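Side-chain contacts in protein virB8 (Agrobacterium tumefaciens, PDB 2CC3), which probably acts at the bacterial surface as a homodimeric part of a type IV secretion system, helping direct T-DNA transfer to plant cells: residues Ala9-Ser14 / Gly128-Thr133; Ser14-Val19 / Val73-Ser78; Arg20-Tyr25 / Arg46-Gln51; Ile88-Thr93 / Tyr135-Asp140; Arg92-Ile95 / Pro101-Ser104. All coordinates share one frame; numbering follows the deposited sequence.

Contact 1: Ala9-Ser14 / Gly128-Thr133; sequences AVVNAS and GGLVVT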
# COMPACT_ATOMS: atom_id res chain seq x y z
N ALA A 9 -4.57 -6.52 -15.04
CA ALA A 9 -5.02 -5.78 -13.84
C ALA A 9 -3.93 -5.69 -12.78
O ALA A 9 -3.66 -4.62 -12.22
CB ALA A 9 -6.31 -6.39 -13.24
N VAL A 10 -3.29 -6.83 -12.52
CA VAL A 10 -2.16 -6.90 -11.61
C VAL A 10 -0.99 -6.00 -12.02
O VAL A 10 -0.40 -5.32 -11.17
CB VAL A 10 -1.74 -8.38 -11.40
CG1 VAL A 10 -0.56 -8.51 -10.43
CG2 VAL A 10 -2.94 -9.15 -10.85
N VAL A 11 -0.63 -6.00 -13.30
CA VAL A 11 0.39 -5.06 -13.81
C VAL A 11 0.10 -3.63 -13.41
O VAL A 11 0.94 -2.97 -12.77
CB VAL A 11 0.53 -5.13 -15.33
CG1 VAL A 11 1.50 -4.07 -15.83
CG2 VAL A 11 1.08 -6.52 -15.77
N ASN A 12 -1.11 -3.16 -13.77
CA ASN A 12 -1.48 -1.75 -13.65
C ASN A 12 -1.50 -1.29 -12.22
O ASN A 12 -1.06 -0.17 -11.89
CB ASN A 12 -2.85 -1.46 -14.29
CG ASN A 12 -2.86 -1.67 -15.80
OD1 ASN A 12 -1.83 -1.75 -16.46
ND2 ASN A 12 -4.05 -1.79 -16.34
N ALA A 13 -2.02 -2.18 -11.37
CA ALA A 13 -2.02 -2.00 -9.94
C ALA A 13 -0.61 -1.95 -9.35
O ALA A 13 -0.33 -1.10 -8.50
CB ALA A 13 -2.91 -3.09 -9.26
N SER A 14 0.27 -2.86 -9.75
CA SER A 14 1.63 -2.90 -9.10
C SER A 14 2.49 -1.68 -9.55
O SER A 14 3.25 -1.12 -8.77
CB SER A 14 2.41 -4.21 -9.36
OG SER A 14 1.67 -5.41 -9.16
N GLY A 128 2.70 -10.51 -8.74
CA GLY A 128 2.99 -10.77 -10.15
C GLY A 128 4.47 -10.85 -10.54
O GLY A 128 4.79 -11.09 -11.70
N GLY A 129 5.37 -10.61 -9.60
CA GLY A 129 6.80 -10.76 -9.87
C GLY A 129 7.38 -9.65 -10.74
O GLY A 129 8.36 -9.84 -11.45
N LEU A 130 6.78 -8.46 -10.63
CA LEU A 130 7.18 -7.30 -11.40
C LEU A 130 8.43 -6.64 -10.84
O LEU A 130 8.52 -6.36 -9.65
CB LEU A 130 6.04 -6.27 -11.45
CG LEU A 130 4.75 -6.60 -12.21
CD1 LEU A 130 4.02 -5.30 -12.58
CD2 LEU A 130 5.04 -7.44 -13.49
N VAL A 131 9.39 -6.37 -11.71
CA VAL A 131 10.55 -5.58 -11.33
C VAL A 131 10.65 -4.46 -12.33
O VAL A 131 10.48 -4.69 -13.52
CB VAL A 131 11.84 -6.42 -11.39
CG1 VAL A 131 13.04 -5.68 -10.77
CG2 VAL A 131 11.58 -7.75 -10.73
N VAL A 132 10.90 -3.25 -11.84
CA VAL A 132 11.12 -2.08 -12.72
C VAL A 132 12.59 -1.94 -13.14
O VAL A 132 13.46 -1.66 -12.32
CB VAL A 132 10.64 -0.77 -12.08
CG1 VAL A 132 10.82 0.43 -13.07
CG2 VAL A 132 9.17 -0.93 -11.63
N THR A 133 12.80 -2.07 -14.45
CA THR A 133 14.13 -2.07 -15.10
C THR A 133 14.58 -0.72 -15.70
O THR A 133 15.79 -0.47 -15.89
CB THR A 133 14.16 -3.12 -16.23
OG1 THR A 133 13.06 -2.90 -17.13
CG2 THR A 133 14.05 -4.49 -15.63
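Helix 6-23 runs past the start of strand 130-139 so that the backbones come nearest at Val-10 and Gly-128, with CA atoms 6.6 Å apart, and again at Ser-14 and Leu-130, one helical turn later. Leu-130 does most of the touching. Its CD1 methyl sits 3.8 Å from CB of Ser-14 and equally close to CA of Val-11, and CG1 of Val-11 comes alongside it at 4.3 Å. One methyl thus rests against the ridge of the helix. The domain belongs to the NTF2-like clan, in which a long N-terminal helix lies across a curved antiparallel sheet, and here the edge strand 130-139 closes on that helix; Leu-130 also packs against Leu-15. At the loop end, CG1 of Val-10 reaches the backbone N of Gly-128 at 4.2 Å, the branch being anti to its own backbone N (chi1 -179°). Val-10 also packs on Val-10 of the second subunit, which places this corner at the dimer interface. The hydroxyl of Ser-14 turns back into the helix: OG donates to Val-10 O over 2.9 Å, from above the carbonyl plane, while Ser-14 N reaches the same oxygen from the opposite face.

Contact 2: Ser14-Val19 / Val73-Ser78; sequences SLWEYV and VEHIAS
His-75 CB lies over one face of the Trp-16 six-membered ring, 3.7 Å from its centroid and only 12° off the ring normal, a CH-pi contact, and the His-75 imidazole turns its edge to the same indole. The two rings form a T-shaped pair with planes at 75° and centroids 4.9 Å apart; CD2 of the imidazole comes to 3.5 Å from CE3 of the indole. This is the helix-on-sheet packing of the NTF2-like fold: helix 6-23 lies across strand 69-82, and Trp-16 spans the gap between them. With CG anti to the backbone N, the indole projects from the helix toward the strand, where its far end meets backbone as well as side chains. CZ2 of Trp-16 lies 3.3 Å from the N of His-75. Trp-16 also touches Ile-88 and Tyr-90 of the next strand, while Leu-124 of the second subunit packs on both Trp-16 and His-75, so the aromatic pair borders the dimer interface. The imidazole is held in its rotation from the other end: its NE2 donates in the ring plane to Ser-78 OG, 2.8 Å away, with a nearly straight N-H...O angle of 167°.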
# COMPACT_ATOMS: atom_id res chain seq x y z
N SER A 14 0.27 -2.86 -9.75
CA SER A 14 1.63 -2.90 -9.10
C SER A 14 2.49 -1.68 -9.55
O SER A 14 3.25 -1.12 -8.77
CB SER A 14 2.41 -4.21 -9.36
OG SER A 14 1.67 -5.41 -9.16
N LEU A 15 2.33 -1.30 -10.82
CA LEU A 15 3.09 -0.19 -11.41
C LEU A 15 2.66 1.13 -10.86
O LEU A 15 3.50 2.00 -10.58
CB LEU A 15 3.03 -0.23 -12.94
CG LEU A 15 3.77 -1.39 -13.62
CD1 LEU A 15 3.35 -1.53 -15.07
CD2 LEU A 15 5.28 -1.23 -13.52
N TRP A 16 1.35 1.26 -10.61
CA TRP A 16 0.79 2.45 -9.95
C TRP A 16 1.17 2.55 -8.52
O TRP A 16 1.49 3.64 -8.00
CB TRP A 16 -0.74 2.50 -10.07
CG TRP A 16 -1.27 3.56 -9.19
CD1 TRP A 16 -2.07 3.39 -8.09
CD2 TRP A 16 -1.01 4.96 -9.27
NE1 TRP A 16 -2.32 4.59 -7.49
CE2 TRP A 16 -1.69 5.58 -8.19
CE3 TRP A 16 -0.27 5.76 -10.15
CZ2 TRP A 16 -1.65 6.96 -7.98
CZ3 TRP A 16 -0.22 7.14 -9.93
CH2 TRP A 16 -0.90 7.71 -8.85
N GLU A 17 1.12 1.43 -7.82
CA GLU A 17 1.62 1.39 -6.45
C GLU A 17 3.12 1.78 -6.43
O GLU A 17 3.56 2.55 -5.57
CB GLU A 17 1.39 0.01 -5.85
CG GLU A 17 1.90 -0.13 -4.44
CD GLU A 17 2.03 -1.58 -4.03
OE1 GLU A 17 1.63 -2.50 -4.82
OE2 GLU A 17 2.56 -1.80 -2.92
N TYR A 18 3.88 1.28 -7.40
CA TYR A 18 5.27 1.72 -7.58
C TYR A 18 5.36 3.22 -7.69
O TYR A 18 6.03 3.90 -6.88
CB TYR A 18 5.96 1.06 -8.78
CG TYR A 18 7.46 1.36 -8.87
CD1 TYR A 18 8.39 0.58 -8.17
CD2 TYR A 18 7.94 2.43 -9.65
CE1 TYR A 18 9.76 0.86 -8.24
CE2 TYR A 18 9.28 2.73 -9.73
CZ TYR A 18 10.20 1.94 -9.03
OH TYR A 18 11.54 2.23 -9.09
N VAL A 19 4.68 3.76 -8.69
CA VAL A 19 4.65 5.22 -8.84
C VAL A 19 4.24 5.91 -7.55
O VAL A 19 4.95 6.80 -7.05
CB VAL A 19 3.67 5.66 -9.96
CG1 VAL A 19 3.60 7.19 -10.08
CG2 VAL A 19 4.09 5.04 -11.24
N VAL A 73 -0.16 11.82 -4.45
CA VAL A 73 -0.18 11.43 -5.85
C VAL A 73 -1.57 10.88 -6.18
O VAL A 73 -2.09 10.01 -5.50
CB VAL A 73 1.00 10.46 -6.17
CG1 VAL A 73 0.78 9.69 -7.45
CG2 VAL A 73 2.30 11.24 -6.28
N GLU A 74 -2.17 11.45 -7.23
CA GLU A 74 -3.46 11.02 -7.74
C GLU A 74 -3.25 10.39 -9.08
O GLU A 74 -2.70 11.06 -9.95
CB GLU A 74 -4.34 12.24 -8.00
CG GLU A 74 -5.22 12.75 -6.90
CD GLU A 74 -5.63 14.21 -7.15
OE1 GLU A 74 -5.77 14.61 -8.34
OE2 GLU A 74 -5.79 14.96 -6.17
N HIS A 75 -3.75 9.18 -9.32
CA HIS A 75 -3.66 8.58 -10.64
C HIS A 75 -4.46 9.44 -11.62
O HIS A 75 -5.50 10.00 -11.24
CB HIS A 75 -4.24 7.18 -10.62
CG HIS A 75 -4.03 6.38 -11.88
ND1 HIS A 75 -5.06 6.04 -12.73
CD2 HIS A 75 -2.91 5.80 -12.39
CE1 HIS A 75 -4.58 5.31 -13.72
NE2 HIS A 75 -3.28 5.14 -13.53
N ILE A 76 -3.98 9.54 -12.87
CA ILE A 76 -4.82 10.08 -13.94
C ILE A 76 -5.05 9.06 -15.05
O ILE A 76 -6.19 8.75 -15.36
CB ILE A 76 -4.32 11.40 -14.50
CG1 ILE A 76 -4.41 12.49 -13.43
CG2 ILE A 76 -5.05 11.74 -15.83
CD1 ILE A 76 -3.58 13.71 -13.75
N ALA A 77 -3.98 8.51 -15.64
CA ALA A 77 -4.16 7.46 -16.69
C ALA A 77 -3.00 6.46 -16.74
O ALA A 77 -1.89 6.80 -16.37
CB ALA A 77 -4.37 8.14 -18.08
N SER A 78 -3.26 5.22 -17.17
CA SER A 78 -2.17 4.28 -17.49
C SER A 78 -2.29 3.84 -18.92
O SER A 78 -3.36 3.39 -19.33
CB SER A 78 -2.17 3.05 -16.58
OG SER A 78 -1.89 3.44 -15.27

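Contact 3: Arg20-Tyr25 / Arg46-Gln51; sequences RLRESY and RQNYQQ
Arg-22 lays its guanidinium against the base of the Tyr-49 side chain: CB of Tyr-49 stands over the centre of one guanidinium face, 3.6 Å from CZ. The contact joins the C-terminal end of helix 6-23 to helix 43-53, part of the helical layer that this VirB8 periplasmic domain, an NTF2-like fold, carries on one side of its sheet. The arginine chain is extended from CG to NE and slides past the tyrosine in the opposite direction, with CG anti to the backbone N (chi1 174°), which brings the aliphatic part alongside the ring. Its CG lies 3.9 Å from CD1 of Tyr-49, and NE approaches the same carbon obliquely; guanidinium and ring planes stand 62° apart. The positive end has several polar neighbours. At the guanidinium edge, NH2 gives a weak, bent hydrogen bond to OD1 of Asn-48, 3.1 Å long with an N-H...O angle of 134°. A water links the same two side chains, accepting from NH1 and donating to OD1, while NH1 also bonds to Tyr-18 OH in the preceding turn of the helix. Arg-22 packs further on Val-45 and Tyr-135, and Tyr-49 on Val-37. At the far end of the tyrosine, a second water lying in the ring plane bridges the helices, 2.6 Å from Tyr-49 OH and donating to the backbone O of Leu-21 at 3.2 Å.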
# COMPACT_ATOMS: atom_id res chain seq x y z
N ARG A 20 3.11 5.49 -6.98
CA ARG A 20 2.60 6.18 -5.82
C ARG A 20 3.64 6.16 -4.69
O ARG A 20 3.91 7.19 -4.07
CB ARG A 20 1.28 5.55 -5.37
CG ARG A 20 0.58 6.21 -4.21
CD ARG A 20 -0.60 5.34 -3.67
NE ARG A 20 -0.16 4.13 -2.94
CZ ARG A 20 0.07 4.05 -1.62
NH1 ARG A 20 -0.09 5.09 -0.79
NH2 ARG A 20 0.45 2.89 -1.10
N LEU A 21 4.19 4.98 -4.38
CA LEU A 21 5.16 4.85 -3.28
C LEU A 21 6.44 5.65 -3.55
O LEU A 21 7.04 6.22 -2.64
CB LEU A 21 5.50 3.36 -2.99
CG LEU A 21 4.48 2.46 -2.27
CD1 LEU A 21 4.87 1.03 -2.45
CD2 LEU A 21 4.31 2.73 -0.77
N ARG A 22 6.85 5.71 -4.81
CA ARG A 22 8.08 6.39 -5.16
C ARG A 22 7.93 7.91 -5.20
O ARG A 22 8.87 8.63 -4.83
CB ARG A 22 8.64 5.81 -6.47
CG ARG A 22 9.85 6.57 -6.97
CD ARG A 22 10.68 5.81 -7.99
NE ARG A 22 11.89 6.61 -8.29
CZ ARG A 22 12.90 6.16 -9.00
NH1 ARG A 22 12.89 4.92 -9.48
NH2 ARG A 22 13.94 6.93 -9.23
N GLU A 23 6.76 8.41 -5.60
CA GLU A 23 6.59 9.83 -5.86
C GLU A 23 5.87 10.57 -4.71
O GLU A 23 5.88 11.81 -4.66
CB GLU A 23 5.87 10.05 -7.22
CG GLU A 23 6.55 9.38 -8.44
CD GLU A 23 8.00 9.86 -8.67
OE1 GLU A 23 8.34 10.97 -8.19
OE2 GLU A 23 8.79 9.13 -9.34
N SER A 24 5.22 9.80 -3.84
CA SER A 24 4.63 10.28 -2.59
C SER A 24 5.71 10.54 -1.56
O SER A 24 6.81 10.02 -1.70
CB SER A 24 3.68 9.23 -2.02
OG SER A 24 2.36 9.52 -2.36
N TYR A 25 5.39 11.33 -0.54
CA TYR A 25 6.29 11.47 0.62
C TYR A 25 5.55 11.76 1.92
O TYR A 25 4.73 12.68 2.00
CB TYR A 25 7.37 12.56 0.46
CG TYR A 25 8.21 12.71 1.73
CD1 TYR A 25 9.18 11.75 2.06
CD2 TYR A 25 8.01 13.76 2.63
CE1 TYR A 25 9.93 11.84 3.21
CE2 TYR A 25 8.77 13.86 3.79
CZ TYR A 25 9.73 12.89 4.07
OH TYR A 25 10.53 12.93 5.18
N ARG A 46 17.09 0.96 -8.70
CA ARG A 46 17.20 1.01 -7.24
C ARG A 46 18.19 2.08 -6.78
O ARG A 46 17.95 2.80 -5.81
CB ARG A 46 17.60 -0.35 -6.69
CG ARG A 46 17.40 -0.52 -5.20
CD ARG A 46 18.22 -1.68 -4.60
NE ARG A 46 18.62 -2.69 -5.58
CZ ARG A 46 17.88 -3.74 -5.96
NH1 ARG A 46 16.66 -3.94 -5.46
NH2 ARG A 46 18.35 -4.59 -6.85
N GLN A 47 19.31 2.18 -7.50
CA GLN A 47 20.36 3.10 -7.13
C GLN A 47 20.01 4.55 -7.43
O GLN A 47 20.27 5.42 -6.61
CB GLN A 47 21.68 2.69 -7.78
CG GLN A 47 22.22 1.43 -7.16
CD GLN A 47 23.09 0.65 -8.10
OE1 GLN A 47 22.91 0.69 -9.32
NE2 GLN A 47 24.03 -0.10 -7.55
N ASN A 48 19.41 4.80 -8.59
CA ASN A 48 18.87 6.13 -8.90
C ASN A 48 17.89 6.60 -7.81
O ASN A 48 17.98 7.71 -7.31
CB ASN A 48 18.20 6.12 -10.27
CG ASN A 48 17.64 7.49 -10.69
OD1 ASN A 48 16.43 7.62 -10.95
ND2 ASN A 48 18.50 8.49 -10.77
N TYR A 49 16.96 5.73 -7.43
CA TYR A 49 15.98 6.11 -6.42
C TYR A 49 16.61 6.38 -5.06
O TYR A 49 16.30 7.40 -4.40
CB TYR A 49 14.89 5.02 -6.29
CG TYR A 49 14.02 5.17 -5.04
CD1 TYR A 49 13.10 6.23 -4.93
CD2 TYR A 49 14.12 4.24 -3.98
CE1 TYR A 49 12.30 6.39 -3.79
CE2 TYR A 49 13.32 4.38 -2.82
CZ TYR A 49 12.41 5.46 -2.75
OH TYR A 49 11.62 5.61 -1.64
N GLN A 50 17.50 5.47 -4.65
CA GLN A 50 18.15 5.57 -3.34
C GLN A 50 19.06 6.78 -3.18
O GLN A 50 19.09 7.39 -2.10
CB GLN A 50 18.90 4.27 -3.02
CG GLN A 50 17.95 3.10 -2.73
CD GLN A 50 18.63 1.81 -2.31
OE1 GLN A 50 19.79 1.57 -2.62
NE2 GLN A 50 17.88 0.94 -1.62
N GLN A 51 19.78 7.14 -4.25
CA GLN A 51 20.67 8.29 -4.24
C GLN A 51 19.89 9.61 -4.19
O GLN A 51 20.35 10.59 -3.61
CB GLN A 51 21.60 8.27 -5.47
CG GLN A 51 23.02 8.76 -5.19
CD GLN A 51 23.10 10.27 -5.03
OE1 GLN A 51 22.37 11.02 -5.70
NE2 GLN A 51 23.98 10.73 -4.15
O HOH W 1 9.82 7.48 -1.57
O HOH W 2 14.91 5.10 -11.79

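Contact 4: Ile88-Thr93 / Tyr135-Asp140; sequences IRYKRT and YQTSED
Two strands of the antiparallel sheet that are not neighbours, 85-96 and 130-139, reach each other here by long side chains that pass over strand 102-114 of this NTF2-like sheet. At one end of the contact, Arg-89 and Asp-140 approach as a salt-bridge pair, but the modelled charged atoms are too close together, so the geometry of the pair is doubtful. Tyr-90 and Thr-137 carry the well-defined part. Tyr-90 holds CG between its backbone N and carbonyl carbon (chi1 60°), the crowded position, and the ring then leans over the middle strand, where it meets the indole of Trp-106 with planes at about 10°. The threonine crosses the phenol at about a right angle, and its OG1 has a second, weak bond to the backbone O of Thr-107. Tyr-135, two residues earlier on the strand, comes no nearer than 4.5 Å, from its OH to Tyr-90 OH, and its hydroxyl is bonded instead to Glu-23 OE2 of helix 6-23. The bond that spans the contact joins Tyr-90 OH and Thr-137 OG1 at 2.9 Å, with the threonine oxygen lying at the edge of the phenol ring, near its plane.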
# COMPACT_ATOMS: atom_id res chain seq x y z
N ILE A 88 2.39 6.46 -17.14
CA ILE A 88 1.41 6.77 -16.10
C ILE A 88 1.36 8.25 -15.82
O ILE A 88 2.35 8.82 -15.31
CB ILE A 88 1.75 6.02 -14.79
CG1 ILE A 88 1.73 4.51 -15.01
CG2 ILE A 88 0.78 6.43 -13.68
CD1 ILE A 88 2.16 3.72 -13.84
N ARG A 89 0.21 8.86 -16.11
CA ARG A 89 -0.01 10.26 -15.83
C ARG A 89 -0.59 10.39 -14.43
O ARG A 89 -1.50 9.63 -14.08
CB ARG A 89 -0.99 10.85 -16.85
CG ARG A 89 -0.93 12.36 -16.97
CD ARG A 89 -0.28 12.82 -18.28
NE ARG A 89 0.24 14.20 -18.18
CZ ARG A 89 -0.49 15.30 -18.20
NH1 ARG A 89 -1.81 15.27 -18.29
NH2 ARG A 89 0.10 16.47 -18.10
N TYR A 90 -0.08 11.32 -13.62
CA TYR A 90 -0.54 11.49 -12.26
C TYR A 90 -0.40 12.93 -11.88
O TYR A 90 0.44 13.62 -12.41
CB TYR A 90 0.22 10.58 -11.26
CG TYR A 90 1.72 10.80 -11.18
CD1 TYR A 90 2.27 11.60 -10.21
CD2 TYR A 90 2.57 10.20 -12.11
CE1 TYR A 90 3.63 11.83 -10.16
CE2 TYR A 90 3.91 10.41 -12.07
CZ TYR A 90 4.45 11.23 -11.10
OH TYR A 90 5.82 11.43 -11.06
N LYS A 91 -1.24 13.36 -10.95
CA LYS A 91 -1.17 14.67 -10.34
C LYS A 91 -0.46 14.56 -9.02
O LYS A 91 -0.73 13.65 -8.22
CB LYS A 91 -2.60 15.18 -10.09
CG LYS A 91 -2.68 16.53 -9.38
CD LYS A 91 -4.10 17.07 -9.50
CE LYS A 91 -4.40 18.21 -8.51
NZ LYS A 91 -5.30 17.81 -7.37
N ARG A 92 0.43 15.52 -8.77
CA ARG A 92 1.25 15.54 -7.57
C ARG A 92 1.01 16.81 -6.77
O ARG A 92 1.14 17.91 -7.29
CB ARG A 92 2.72 15.41 -7.95
CG ARG A 92 3.60 14.70 -6.93
CD ARG A 92 4.53 15.69 -6.31
NE ARG A 92 5.92 15.27 -6.40
CZ ARG A 92 6.95 16.08 -6.65
NH1 ARG A 92 6.77 17.38 -6.88
NH2 ARG A 92 8.18 15.57 -6.69
N THR A 93 0.66 16.65 -5.50
CA THR A 93 0.27 17.76 -4.66
C THR A 93 1.27 17.89 -3.52
O THR A 93 1.52 16.93 -2.79
CB THR A 93 -1.14 17.52 -4.07
OG1 THR A 93 -2.03 17.13 -5.13
CG2 THR A 93 -1.65 18.75 -3.40
N TYR A 135 13.03 3.63 -15.32
CA TYR A 135 12.09 4.57 -14.74
C TYR A 135 12.55 6.01 -14.87
O TYR A 135 13.59 6.38 -14.33
CB TYR A 135 11.94 4.33 -13.26
CG TYR A 135 10.86 5.19 -12.63
CD1 TYR A 135 9.52 4.78 -12.65
CD2 TYR A 135 11.17 6.42 -12.00
CE1 TYR A 135 8.52 5.54 -12.04
CE2 TYR A 135 10.19 7.18 -11.42
CZ TYR A 135 8.85 6.72 -11.42
OH TYR A 135 7.82 7.46 -10.85
N GLN A 136 11.73 6.82 -15.52
CA GLN A 136 11.95 8.25 -15.65
C GLN A 136 10.62 8.96 -15.47
O GLN A 136 9.56 8.46 -15.83
CB GLN A 136 12.50 8.58 -17.05
CG GLN A 136 13.87 7.98 -17.38
CD GLN A 136 13.82 6.52 -17.87
OE1 GLN A 136 12.88 6.11 -18.58
NE2 GLN A 136 14.83 5.71 -17.47
N THR A 137 10.66 10.15 -14.90
CA THR A 137 9.44 10.91 -14.81
C THR A 137 9.65 12.35 -15.23
O THR A 137 10.73 12.90 -15.11
CB THR A 137 8.76 10.73 -13.44
OG1 THR A 137 7.53 11.46 -13.43
CG2 THR A 137 9.69 11.16 -12.28
N SER A 138 8.61 12.93 -15.80
CA SER A 138 8.71 14.28 -16.31
C SER A 138 7.50 15.07 -15.89
O SER A 138 6.36 14.67 -16.11
CB SER A 138 8.83 14.22 -17.83
OG SER A 138 8.02 13.15 -18.31
N GLU A 139 7.77 16.19 -15.24
CA GLU A 139 6.77 17.13 -14.85
C GLU A 139 6.38 17.97 -16.07
O GLU A 139 7.23 18.34 -16.88
CB GLU A 139 7.35 18.02 -13.77
CG GLU A 139 6.30 18.86 -13.05
CD GLU A 139 6.90 19.64 -11.90
OE1 GLU A 139 8.09 19.44 -11.57
OE2 GLU A 139 6.16 20.43 -11.31
N ASP A 140 5.08 18.24 -16.20
CA ASP A 140 4.58 19.14 -17.21
C ASP A 140 5.31 20.47 -17.15
O ASP A 140 5.53 21.03 -16.06
CB ASP A 140 3.07 19.33 -17.05
CG ASP A 140 2.29 18.16 -17.57
OD1 ASP A 140 2.89 17.14 -17.96
OD2 ASP A 140 1.06 18.26 -17.61

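Contact 5: Arg92-Ile95 / Pro101-Ser104; sequences RTLI and PMAS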
# COMPACT_ATOMS: atom_id res chain seq x y z
N ARG A 92 0.43 15.52 -8.77
CA ARG A 92 1.25 15.54 -7.57
C ARG A 92 1.01 16.81 -6.77
O ARG A 92 1.14 17.91 -7.29
CB ARG A 92 2.72 15.41 -7.95
CG ARG A 92 3.60 14.70 -6.93
CD ARG A 92 4.53 15.69 -6.31
NE ARG A 92 5.92 15.27 -6.40
CZ ARG A 92 6.95 16.08 -6.65
NH1 ARG A 92 6.77 17.38 -6.88
NH2 ARG A 92 8.18 15.57 -6.69
N THR A 93 0.66 16.65 -5.50
CA THR A 93 0.27 17.76 -4.66
C THR A 93 1.27 17.89 -3.52
O THR A 93 1.52 16.93 -2.79
CB THR A 93 -1.14 17.52 -4.07
OG1 THR A 93 -2.03 17.13 -5.13
CG2 THR A 93 -1.65 18.75 -3.40
N LEU A 94 1.84 19.09 -3.41
CA LEU A 94 2.70 19.47 -2.31
C LEU A 94 1.86 20.16 -1.22
O LEU A 94 1.21 21.18 -1.48
CB LEU A 94 3.81 20.40 -2.81
CG LEU A 94 4.66 21.12 -1.75
CD1 LEU A 94 5.54 20.14 -1.02
CD2 LEU A 94 5.49 22.22 -2.40
N ILE A 95 1.89 19.58 -0.01
CA ILE A 95 1.16 20.10 1.14
C ILE A 95 2.14 20.50 2.23
O ILE A 95 2.73 19.65 2.89
CB ILE A 95 0.08 19.09 1.66
CG1 ILE A 95 -0.91 18.74 0.53
CG2 ILE A 95 -0.68 19.64 2.88
CD1 ILE A 95 -2.03 17.80 0.93
N PRO A 101 -2.38 24.01 -0.92
CA PRO A 101 -1.79 22.85 -1.61
C PRO A 101 -1.38 23.20 -3.05
O PRO A 101 -2.22 23.65 -3.84
CB PRO A 101 -2.89 21.78 -1.57
CG PRO A 101 -4.15 22.50 -1.23
CD PRO A 101 -3.79 23.78 -0.55
N MET A 102 -0.10 23.00 -3.37
CA MET A 102 0.45 23.26 -4.71
C MET A 102 0.50 21.99 -5.54
O MET A 102 1.09 21.00 -5.12
CB MET A 102 1.84 23.85 -4.61
CG MET A 102 1.84 25.26 -4.11
SD MET A 102 3.26 25.48 -3.07
CE MET A 102 2.74 24.67 -1.55
N ALA A 103 -0.11 22.02 -6.71
CA ALA A 103 -0.27 20.83 -7.55
C ALA A 103 0.39 20.97 -8.93
O ALA A 103 0.56 22.08 -9.46
CB ALA A 103 -1.74 20.48 -7.68
N SER A 104 0.79 19.82 -9.49
CA SER A 104 1.40 19.71 -10.81
C SER A 104 1.15 18.31 -11.36
O SER A 104 0.98 17.37 -10.58
CB SER A 104 2.90 19.97 -10.74
OG SER A 104 3.49 19.08 -9.79
O HOH W 3 3.66 19.20 -6.63
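Four backbone hydrogen bonds tie Arg-92 to Ser-104 and Leu-94 to Met-102, two for each pair. Those donated by strand 85-96 are the shorter and straighter: Arg-92 N to Ser-104 O at 2.6 Å and Leu-94 N to Met-102 O at 2.7 Å, whereas Ser-104 N to Arg-92 O and Met-102 N to Leu-94 O both measure 2.9 Å. Weaker CA-H...O contacts lie between them, such as Ala-103 CA to Arg-92 O at 3.3 Å. Among the apolar contacts, Leu-94 and Met-102, on the face of Arg-92 and Ser-104, lie side by side pointing the same way, CD2 against CE at 3.8 Å; the methionine chain, bent at chi2 and chi3, folds its methyl back onto the leucine. Thr-93, on the opposite face with Ala-103, sets CG2 against CB of Pro-101 at 3.8 Å, and CG1 of Ile-95 approaches the same carbon. Among the polar groups, a water donates to Arg-92 O at 2.9 Å and is also hydrogen-bonded to Ser-104 OG, whose main partner is Trp-106 NE1. Thr-93 and Ala-103 form the non-hydrogen-bonded pair between the two hydrogen-bonded ones, and this alternation is the ladder of an antiparallel beta hairpin, here strands 85-96 and 102-114 near their turn.

Overall arrangement
Helix 6-23 carries contacts 1, 2 and 3 in succession, meeting strand 130-139, strand 69-82 and helix 43-53; contacts 1 and 2 share Ser-14, with centres 11 Å apart. Contacts 4 and 5 start from strand 85-96 and lie within the four-stranded antiparallel sheet, 12 Å apart. Along the chain, contacts 2, 3 and 5 are nested inside the loop closed by contact 1, while contact 4 crosses it. Contact 5 is farthest from contact 1, about 26 Å between centres, on the opposite side of the chain's centre. Contacts 3 and 4 touch where the helix end meets strand 130-139. The second subunit touches contacts 1 and 2, so their helix-sheet packing takes part in the dimer interface.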